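Local coordinates for protein light Chain (Clostridium botulinum, PDB 6BVD) that is a zinc-dependent metalloendopeptidase of the clostridial neurotoxin family, probably cleaving the neuronal SNARE protein VAMP and thereby blocking neurotransmitter release, at residues P15-N19 and K142-G146; A298-N302 and G332-V336; E200-N206 and N372-L378. All coordinates share one frame; numbering follows the deposited sequence.

Contact 1: residues P15-N19 and K142-G146; sequences PVNDN and KLANG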
loop_
_atom_site.group_PDB
_atom_site.type_symbol
_atom_site.label_atom_id
_atom_site.label_comp_id
_atom_site.label_asym_id
_atom_site.label_seq_id
_atom_site.Cartn_x
_atom_site.Cartn_y
_atom_site.Cartn_z
ATOM N N PRO A 15 -5.192 22.759 3.310
ATOM C CA PRO A 15 -4.683 24.139 3.218
ATOM C C PRO A 15 -3.207 24.196 2.840
ATOM O O PRO A 15 -2.493 23.217 3.046
ATOM C CB PRO A 15 -4.909 24.702 4.637
ATOM C CG PRO A 15 -4.949 23.548 5.511
ATOM C CD PRO A 15 -5.514 22.361 4.689
ATOM N N VAL A 16 -2.764 25.315 2.273
ATOM C CA VAL A 16 -1.340 25.555 2.006
ATOM C C VAL A 16 -0.525 25.395 3.289
ATOM O O VAL A 16 -1.004 25.756 4.371
ATOM C CB VAL A 16 -1.143 26.963 1.387
ATOM C CG1 VAL A 16 0.356 27.408 1.390
ATOM C CG2 VAL A 16 -1.724 26.964 -0.007
ATOM N N ASN A 17 0.675 24.822 3.203
ATOM C CA ASN A 17 1.417 24.524 4.442
ATOM C C ASN A 17 2.907 24.816 4.315
ATOM O O ASN A 17 3.691 24.400 5.160
ATOM C CB ASN A 17 1.186 23.046 4.865
ATOM C CG ASN A 17 1.638 22.039 3.782
ATOM O OD1 ASN A 17 2.611 22.280 3.100
ATOM N ND2 ASN A 17 0.958 20.871 3.692
ATOM N N ASP A 18 3.288 25.531 3.253
ATOM C CA ASP A 18 4.678 25.933 2.997
ATOM C C ASP A 18 5.670 24.774 2.940
ATOM O O ASP A 18 6.852 24.962 3.186
ATOM C CB ASP A 18 5.167 26.922 4.071
ATOM C CG ASP A 18 4.379 28.213 4.084
ATOM O OD1 ASP A 18 3.579 28.435 3.157
ATOM O OD2 ASP A 18 4.566 29.017 5.031
ATOM N N ASN A 19 5.188 23.562 2.669
ATOM C CA ASN A 19 6.060 22.398 2.648
ATOM C C ASN A 19 5.627 21.465 1.509
ATOM O O ASN A 19 6.300 21.406 0.484
ATOM C CB ASN A 19 6.057 21.667 4.003
ATOM C CG ASN A 19 6.868 20.386 3.970
ATOM O OD1 ASN A 19 7.842 20.272 3.226
ATOM N ND2 ASN A 19 6.464 19.405 4.776
ATOM N N LYS A 142 4.187 31.114 -3.833
ATOM C CA LYS A 142 3.516 32.007 -2.897
ATOM C C LYS A 142 3.161 31.245 -1.613
ATOM O O LYS A 142 2.463 30.214 -1.643
ATOM C CB LYS A 142 2.291 32.636 -3.564
ATOM C CG LYS A 142 1.541 33.656 -2.707
ATOM C CD LYS A 142 0.264 34.105 -3.396
ATOM C CE LYS A 142 0.564 34.975 -4.621
ATOM N NZ LYS A 142 -0.693 35.290 -5.384
ATOM N N LEU A 143 3.724 31.686 -0.494
ATOM C CA LEU A 143 3.528 31.011 0.777
ATOM C C LEU A 143 2.174 31.323 1.460
ATOM O O LEU A 143 1.381 32.152 0.989
ATOM C CB LEU A 143 4.699 31.340 1.712
ATOM C CG LEU A 143 6.088 30.957 1.175
ATOM C CD1 LEU A 143 7.191 31.468 2.092
ATOM C CD2 LEU A 143 6.264 29.439 0.923
ATOM N N ALA A 144 1.920 30.641 2.574
ATOM C CA ALA A 144 0.672 30.802 3.312
ATOM C C ALA A 144 0.426 32.261 3.723
ATOM O O ALA A 144 -0.700 32.750 3.627
ATOM C CB ALA A 144 0.679 29.922 4.543
ATOM N N ASN A 145 1.470 32.960 4.150
ATOM C CA ASN A 145 1.296 34.368 4.547
ATOM C C ASN A 145 1.313 35.302 3.342
ATOM O O ASN A 145 1.269 36.527 3.495
ATOM C CB ASN A 145 2.366 34.824 5.560
ATOM C CG ASN A 145 3.778 34.825 4.981
ATOM O OD1 ASN A 145 3.980 34.673 3.782
ATOM N ND2 ASN A 145 4.758 35.068 5.836
ATOM N N GLY A 146 1.462 34.743 2.149
ATOM C CA GLY A 146 1.484 35.569 0.960
ATOM C C GLY A 146 2.857 36.017 0.480
ATOM O O GLY A 146 2.940 36.613 -0.592
HETATM O O HOH W 1 3.943 31.522 5.242
#
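A surface contact between two loops brings V16 and D18, on the approach to strand 21-24, against L143 and A144, in the turn that joins strands 138-142 and 148-152. It lies beyond the end of a pairing within the large mixed sheet, where strand 138-142 runs between 148-152 and 21-24 and K142 still bonds to Y23 through the backbone. D18 is the main polar link. Its OD1 accepts the backbone N-H of A144, with the N 2.8 Å away and the N-H pointing at it at 161°, on its syn lone pair, the one on the side of OD2. OD2 of D18 accepts a hydrogen bond from a water at 2.6 Å, and this water accepts from the N of N145 at 3.1 Å, so one carboxylate reaches two successive N-H groups of the turn, directly and through solvent. The side chain of L143 crosses that of D18 at about a right angle, its CB 3.4 Å from D18 OD1, and CD2 comes up beside the same oxygen. On the V16 side the touch is apolar. V16 CG1, set anti to the backbone N (chi1 167°), lies 4.0 Å from A144 CB and also meets the A144 backbone. The D18 loop is braced from within, because N17 OD1 receives the backbone N-H of N19 as well as that of I21, while N17 ND2 bonds to T20 OG1. P15, just before, packs on A397 of the second subunit. The receiving loop is a type I beta turn closed by the bond from G146 N to L143 O (2.8 Å), and the whole is characteristic of a beta-hairpin turn held from outside by an aspartate, with an Asx turn at N17 shaping the loop that supplies it.

Contact 2: residues A298-N302 and G332-V336; sequences ASRLN and GVYSV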
loop_
_atom_site.group_PDB
_atom_site.type_symbol
_atom_site.label_atom_id
_atom_site.label_comp_id
_atom_site.label_asym_id
_atom_site.label_seq_id
_atom_site.Cartn_x
_atom_site.Cartn_y
_atom_site.Cartn_z
ATOM N N ALA A 298 32.501 20.119 -17.186
ATOM C CA ALA A 298 33.642 19.988 -16.272
ATOM C C ALA A 298 34.525 21.228 -16.317
ATOM O O ALA A 298 34.992 21.710 -15.275
ATOM C CB ALA A 298 34.474 18.737 -16.593
ATOM N N SER A 299 34.770 21.712 -17.533
ATOM C CA SER A 299 35.575 22.905 -17.782
ATOM C C SER A 299 34.960 24.164 -17.163
ATOM O O SER A 299 35.656 25.016 -16.607
ATOM C CB SER A 299 35.762 23.082 -19.294
ATOM O OG SER A 299 36.674 24.112 -19.577
ATOM N N ARG A 300 33.650 24.283 -17.300
ATOM C CA ARG A 300 32.902 25.415 -16.788
ATOM C C ARG A 300 32.842 25.381 -15.247
ATOM O O ARG A 300 32.893 26.420 -14.592
ATOM C CB ARG A 300 31.506 25.423 -17.417
ATOM C CG ARG A 300 30.575 26.441 -16.849
ATOM C CD ARG A 300 29.149 26.119 -17.177
ATOM N NE ARG A 300 28.805 26.553 -18.521
ATOM C CZ ARG A 300 28.063 27.614 -18.810
ATOM N NH1 ARG A 300 27.574 28.398 -17.854
ATOM N NH2 ARG A 300 27.816 27.886 -20.079
ATOM N N LEU A 301 32.768 24.183 -14.676
ATOM C CA LEU A 301 32.723 24.017 -13.229
ATOM C C LEU A 301 34.049 24.463 -12.592
ATOM O O LEU A 301 34.078 24.893 -11.427
ATOM C CB LEU A 301 32.407 22.539 -12.863
ATOM C CG LEU A 301 32.168 22.172 -11.403
ATOM C CD1 LEU A 301 30.914 22.934 -10.888
ATOM C CD2 LEU A 301 31.954 20.651 -11.265
ATOM N N ASN A 302 35.146 24.365 -13.338
ATOM C CA ASN A 302 36.453 24.834 -12.826
ATOM C C ASN A 302 36.522 26.369 -12.717
ATOM O O ASN A 302 37.390 26.919 -12.018
ATOM C CB ASN A 302 37.590 24.345 -13.713
ATOM C CG ASN A 302 37.885 22.858 -13.513
ATOM O OD1 ASN A 302 37.915 22.385 -12.388
ATOM N ND2 ASN A 302 38.099 22.127 -14.607
ATOM N N GLY A 332 42.052 20.203 -6.978
ATOM C CA GLY A 332 40.651 20.561 -7.043
ATOM C C GLY A 332 40.121 20.755 -8.463
ATOM O O GLY A 332 39.014 21.277 -8.643
ATOM N N VAL A 333 40.885 20.317 -9.470
ATOM C CA VAL A 333 40.478 20.482 -10.867
ATOM C C VAL A 333 39.610 19.320 -11.371
ATOM O O VAL A 333 39.964 18.148 -11.207
ATOM C CB VAL A 333 41.703 20.663 -11.779
ATOM C CG1 VAL A 333 41.286 20.757 -13.242
ATOM C CG2 VAL A 333 42.473 21.929 -11.363
ATOM N N TYR A 334 38.464 19.666 -11.960
ATOM C CA TYR A 334 37.501 18.685 -12.450
ATOM C C TYR A 334 37.796 18.281 -13.897
ATOM O O TYR A 334 38.195 19.110 -14.716
ATOM C CB TYR A 334 36.057 19.216 -12.336
ATOM C CG TYR A 334 35.640 19.561 -10.914
ATOM C CD1 TYR A 334 35.327 18.567 -9.994
ATOM C CD2 TYR A 334 35.527 20.888 -10.506
ATOM C CE1 TYR A 334 34.950 18.873 -8.682
ATOM C CE2 TYR A 334 35.148 21.212 -9.185
ATOM C CZ TYR A 334 34.859 20.202 -8.287
ATOM O OH TYR A 334 34.489 20.517 -6.981
ATOM N N SER A 335 37.582 17.012 -14.221
ATOM C CA SER A 335 37.689 16.602 -15.626
ATOM C C SER A 335 36.851 15.355 -15.871
ATOM O O SER A 335 36.385 14.740 -14.923
ATOM C CB SER A 335 39.137 16.335 -16.004
ATOM O OG SER A 335 39.638 15.199 -15.311
ATOM N N VAL A 336 36.683 14.961 -17.131
ATOM C CA VAL A 336 35.969 13.716 -17.408
ATOM C C VAL A 336 36.933 12.526 -17.373
ATOM O O VAL A 336 37.992 12.541 -18.008
ATOM C CB VAL A 336 35.218 13.781 -18.752
ATOM C CG1 VAL A 336 34.698 12.388 -19.177
ATOM C CG2 VAL A 336 34.075 14.784 -18.659
HETATM O O HOH W 2 38.203 23.513 -9.962
#
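The backbone of 298-302, at the C-terminal part of helix 280-301, passes beside strand 334-335, with A298 and S335 5.3 Å apart at their CA atoms and N302 and V333 further apart, at 6.2 Å. The side-chain amide of N302 grips one residue of the strand at both its polar backbone atoms: N302 OD1 accepts from Y334 N at 2.8 Å in an almost straight bond (176°), and N302 ND2 donates to Y334 O at 3.0 Å. Both bonds lie in the carbonyl planes on lone pairs, which fixes the rotation of the amide. N302 OD1 has a second donor, a water that also donates to G332 O. Beside this, L301 turns CG anti to its backbone N (chi1 -174°) and lays CD2 over a face of the Y334 ring, 3.8 Å from the centroid, as a CH-pi contact. A298 CB fits against S335 CA at 4.0 Å, and K317 of helix 313-323 touches both L301 and Y334. S335 pairs through its backbone with A327, whereas the N-H and C=O of Y334 are both taken by the one asparagine amide, which joins the two-stranded antiparallel sheet of 327-328 and 334-335 to helix 280-301.

Contact 3: residues E200-N206 and N372-L378; sequences EYATAFN and NFGPFYL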
loop_
_atom_site.group_PDB
_atom_site.type_symbol
_atom_site.label_atom_id
_atom_site.label_comp_id
_atom_site.label_asym_id
_atom_site.label_seq_id
_atom_site.Cartn_x
_atom_site.Cartn_y
_atom_site.Cartn_z
ATOM N N GLU A 200 -5.988 7.676 -15.923
ATOM C CA GLU A 200 -7.263 6.989 -16.085
ATOM C C GLU A 200 -7.646 6.611 -17.522
ATOM O O GLU A 200 -8.668 5.971 -17.714
ATOM C CB GLU A 200 -8.386 7.854 -15.518
ATOM C CG GLU A 200 -8.259 8.092 -14.008
ATOM C CD GLU A 200 -9.479 8.767 -13.434
ATOM O OE1 GLU A 200 -9.667 9.981 -13.662
ATOM O OE2 GLU A 200 -10.271 8.081 -12.778
ATOM N N TYR A 201 -6.858 7.017 -18.507
ATOM C CA TYR A 201 -7.152 6.691 -19.922
ATOM C C TYR A 201 -5.955 5.950 -20.508
ATOM O O TYR A 201 -4.826 6.422 -20.433
ATOM C CB TYR A 201 -7.503 7.954 -20.723
ATOM C CG TYR A 201 -8.826 8.566 -20.272
ATOM C CD1 TYR A 201 -10.035 8.198 -20.871
ATOM C CD2 TYR A 201 -8.871 9.451 -19.201
ATOM C CE1 TYR A 201 -11.243 8.723 -20.443
ATOM C CE2 TYR A 201 -10.073 9.983 -18.761
ATOM C CZ TYR A 201 -11.251 9.620 -19.385
ATOM O OH TYR A 201 -12.437 10.158 -18.931
ATOM N N ALA A 202 -6.200 4.765 -21.057
ATOM C CA ALA A 202 -5.126 3.850 -21.387
ATOM C C ALA A 202 -5.419 3.134 -22.690
ATOM O O ALA A 202 -6.559 3.103 -23.138
ATOM C CB ALA A 202 -4.950 2.843 -20.283
ATOM N N THR A 203 -4.384 2.559 -23.290
ATOM C CA THR A 203 -4.586 1.709 -24.442
ATOM C C THR A 203 -4.189 0.289 -24.047
ATOM O O THR A 203 -3.575 0.081 -23.001
ATOM C CB THR A 203 -3.771 2.183 -25.668
ATOM O OG1 THR A 203 -2.378 2.281 -25.322
ATOM C CG2 THR A 203 -4.266 3.546 -26.149
ATOM N N ALA A 204 -4.559 -0.665 -24.890
ATOM C CA ALA A 204 -4.204 -2.076 -24.733
ATOM C C ALA A 204 -3.275 -2.500 -25.869
ATOM O O ALA A 204 -3.166 -1.801 -26.889
ATOM C CB ALA A 204 -5.461 -2.945 -24.735
ATOM N N PHE A 205 -2.594 -3.633 -25.694
ATOM C CA PHE A 205 -1.740 -4.169 -26.752
ATOM C C PHE A 205 -2.136 -5.619 -27.029
ATOM O O PHE A 205 -2.848 -6.208 -26.225
ATOM C CB PHE A 205 -0.267 -4.071 -26.355
ATOM C CG PHE A 205 0.063 -4.763 -25.046
ATOM C CD1 PHE A 205 0.471 -6.099 -25.026
ATOM C CD2 PHE A 205 -0.046 -4.082 -23.848
ATOM C CE1 PHE A 205 0.766 -6.727 -23.824
ATOM C CE2 PHE A 205 0.234 -4.720 -22.638
ATOM C CZ PHE A 205 0.651 -6.033 -22.636
ATOM N N ASN A 206 -1.647 -6.206 -28.123
ATOM C CA ASN A 206 -2.001 -7.582 -28.472
ATOM C C ASN A 206 -0.838 -8.542 -28.227
ATOM O O ASN A 206 0.324 -8.172 -28.352
ATOM C CB ASN A 206 -2.454 -7.661 -29.943
ATOM C CG ASN A 206 -2.930 -9.048 -30.338
ATOM O OD1 ASN A 206 -2.177 -9.837 -30.913
ATOM N ND2 ASN A 206 -4.185 -9.349 -30.034
ATOM N N ASN A 372 -1.536 0.192 -30.836
ATOM C CA ASN A 372 -2.344 0.541 -29.667
ATOM C C ASN A 372 -3.797 0.220 -29.938
ATOM O O ASN A 372 -4.265 0.420 -31.059
ATOM C CB ASN A 372 -2.199 2.031 -29.308
ATOM C CG ASN A 372 -0.783 2.400 -28.929
ATOM O OD1 ASN A 372 -0.088 1.637 -28.263
ATOM N ND2 ASN A 372 -0.336 3.566 -29.375
ATOM N N PHE A 373 -4.497 -0.317 -28.937
ATOM C CA PHE A 373 -5.926 -0.612 -29.081
ATOM C C PHE A 373 -6.784 0.110 -28.043
ATOM O O PHE A 373 -6.365 0.325 -26.899
ATOM C CB PHE A 373 -6.189 -2.124 -28.999
ATOM C CG PHE A 373 -5.539 -2.916 -30.102
ATOM C CD1 PHE A 373 -6.217 -3.177 -31.281
ATOM C CD2 PHE A 373 -4.235 -3.365 -29.971
ATOM C CE1 PHE A 373 -5.617 -3.907 -32.304
ATOM C CE2 PHE A 373 -3.624 -4.089 -30.977
ATOM C CZ PHE A 373 -4.317 -4.365 -32.156
ATOM N N GLY A 374 -7.991 0.492 -28.447
ATOM C CA GLY A 374 -8.903 1.135 -27.526
ATOM C C GLY A 374 -9.351 2.465 -28.097
ATOM O O GLY A 374 -9.695 2.546 -29.270
ATOM N N PRO A 375 -9.307 3.524 -27.283
ATOM C CA PRO A 375 -8.787 3.521 -25.914
ATOM C C PRO A 375 -9.817 3.172 -24.838
ATOM O O PRO A 375 -11.015 3.044 -25.118
ATOM C CB PRO A 375 -8.297 4.963 -25.741
ATOM C CG PRO A 375 -9.275 5.765 -26.491
ATOM C CD PRO A 375 -9.627 4.897 -27.733
ATOM N N PHE A 376 -9.321 3.034 -23.605
ATOM C CA PHE A 376 -10.111 2.602 -22.458
ATOM C C PHE A 376 -10.104 3.595 -21.296
ATOM O O PHE A 376 -9.107 4.254 -21.045
ATOM C CB PHE A 376 -9.592 1.251 -21.944
ATOM C CG PHE A 376 -9.695 0.142 -22.962
ATOM C CD1 PHE A 376 -10.863 -0.591 -23.085
ATOM C CD2 PHE A 376 -8.636 -0.159 -23.791
ATOM C CE1 PHE A 376 -10.987 -1.620 -24.062
ATOM C CE2 PHE A 376 -8.755 -1.184 -24.764
ATOM C CZ PHE A 376 -9.924 -1.906 -24.877
ATOM N N TYR A 377 -11.229 3.684 -20.604
ATOM C CA TYR A 377 -11.276 4.355 -19.306
ATOM C C TYR A 377 -11.072 3.310 -18.200
ATOM O O TYR A 377 -11.627 2.202 -18.290
ATOM C CB TYR A 377 -12.604 5.061 -19.157
ATOM C CG TYR A 377 -12.854 5.763 -17.842
ATOM C CD1 TYR A 377 -12.016 6.782 -17.404
ATOM C CD2 TYR A 377 -13.972 5.455 -17.078
ATOM C CE1 TYR A 377 -12.279 7.455 -16.215
ATOM C CE2 TYR A 377 -14.232 6.116 -15.882
ATOM C CZ TYR A 377 -13.381 7.111 -15.460
ATOM O OH TYR A 377 -13.648 7.768 -14.285
ATOM N N LEU A 378 -10.256 3.642 -17.196
ATOM C CA LEU A 378 -10.005 2.781 -16.039
ATOM C C LEU A 378 -10.664 3.382 -14.799
ATOM O O LEU A 378 -10.033 4.169 -14.096
ATOM C CB LEU A 378 -8.507 2.642 -15.779
ATOM C CG LEU A 378 -7.638 2.369 -16.998
ATOM C CD1 LEU A 378 -6.184 2.256 -16.639
ATOM C CD2 LEU A 378 -8.125 1.106 -17.682
HETATM O O HOH W 3 -9.501 5.578 -11.914
HETATM O O HOH W 4 -12.600 10.061 -13.441
#
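A202 and A204 leave shallow hollows on one face of the strand pair, and bulkier residues of 372-378 fill them. The CE2 corner of the F376 ring comes within 3.7 Å of A204 CB, while L378 CD1 settles on A202 CB at 3.9 Å. F373, on the same face, lies along strand 201-208, the A204 carbonyl oxygen in the plane of its ring at the edge and CE2 reaching N206 CB. I219 of strand 215-219 and I407 of strand 406-408 also touch F376. The two strands are neighbours in a five-stranded antiparallel sheet, 201-208 at its middle, their hydrogen-bonded pairs being A202 with F376 and A204 with F373; between these the register slips by one residue in a beta bulge, around G374 and the cis-peptide-linked P375. P375 CB rests 3.6 Å from A202 O, and T203 CB nestles against F373 O at 3.4 Å; T203 OG1 bonds to K220. On the opposite face Y201 and Y377 overlap obliquely, planes 39° apart, with Y377 CD1 standing 3.5 Å above the Y201 ring toward its rim. Alongside Y377, pointing the same way, runs E200, its carboxylate held by a salt bridge to K88 and a hydrogen bond with Y79; a water donates to both E200 OE2 and L378 O.

Contact 1 is a surface touch of two loops; contacts 2 and 3 are both partly buried, the former a join of helix and strand, the latter the most extensive, a pairing of two strands within a sheet. Their chemistry follows their place: contact 1 relies on a carboxylate and water, contact 2 on a side-chain amide beside an apolar patch, contact 3 on antiparallel backbone bonds interrupted by a bulge, with aromatic cover. In the first two a side chain engages backbone groups of the other segment, whereas in contact 3 backbone meets backbone. They share no secondary-structure element. Contact 2 is nested within the chain loop that contact 3 closes, yet their centres are 48 Å apart, on opposite sides of the chain's centre.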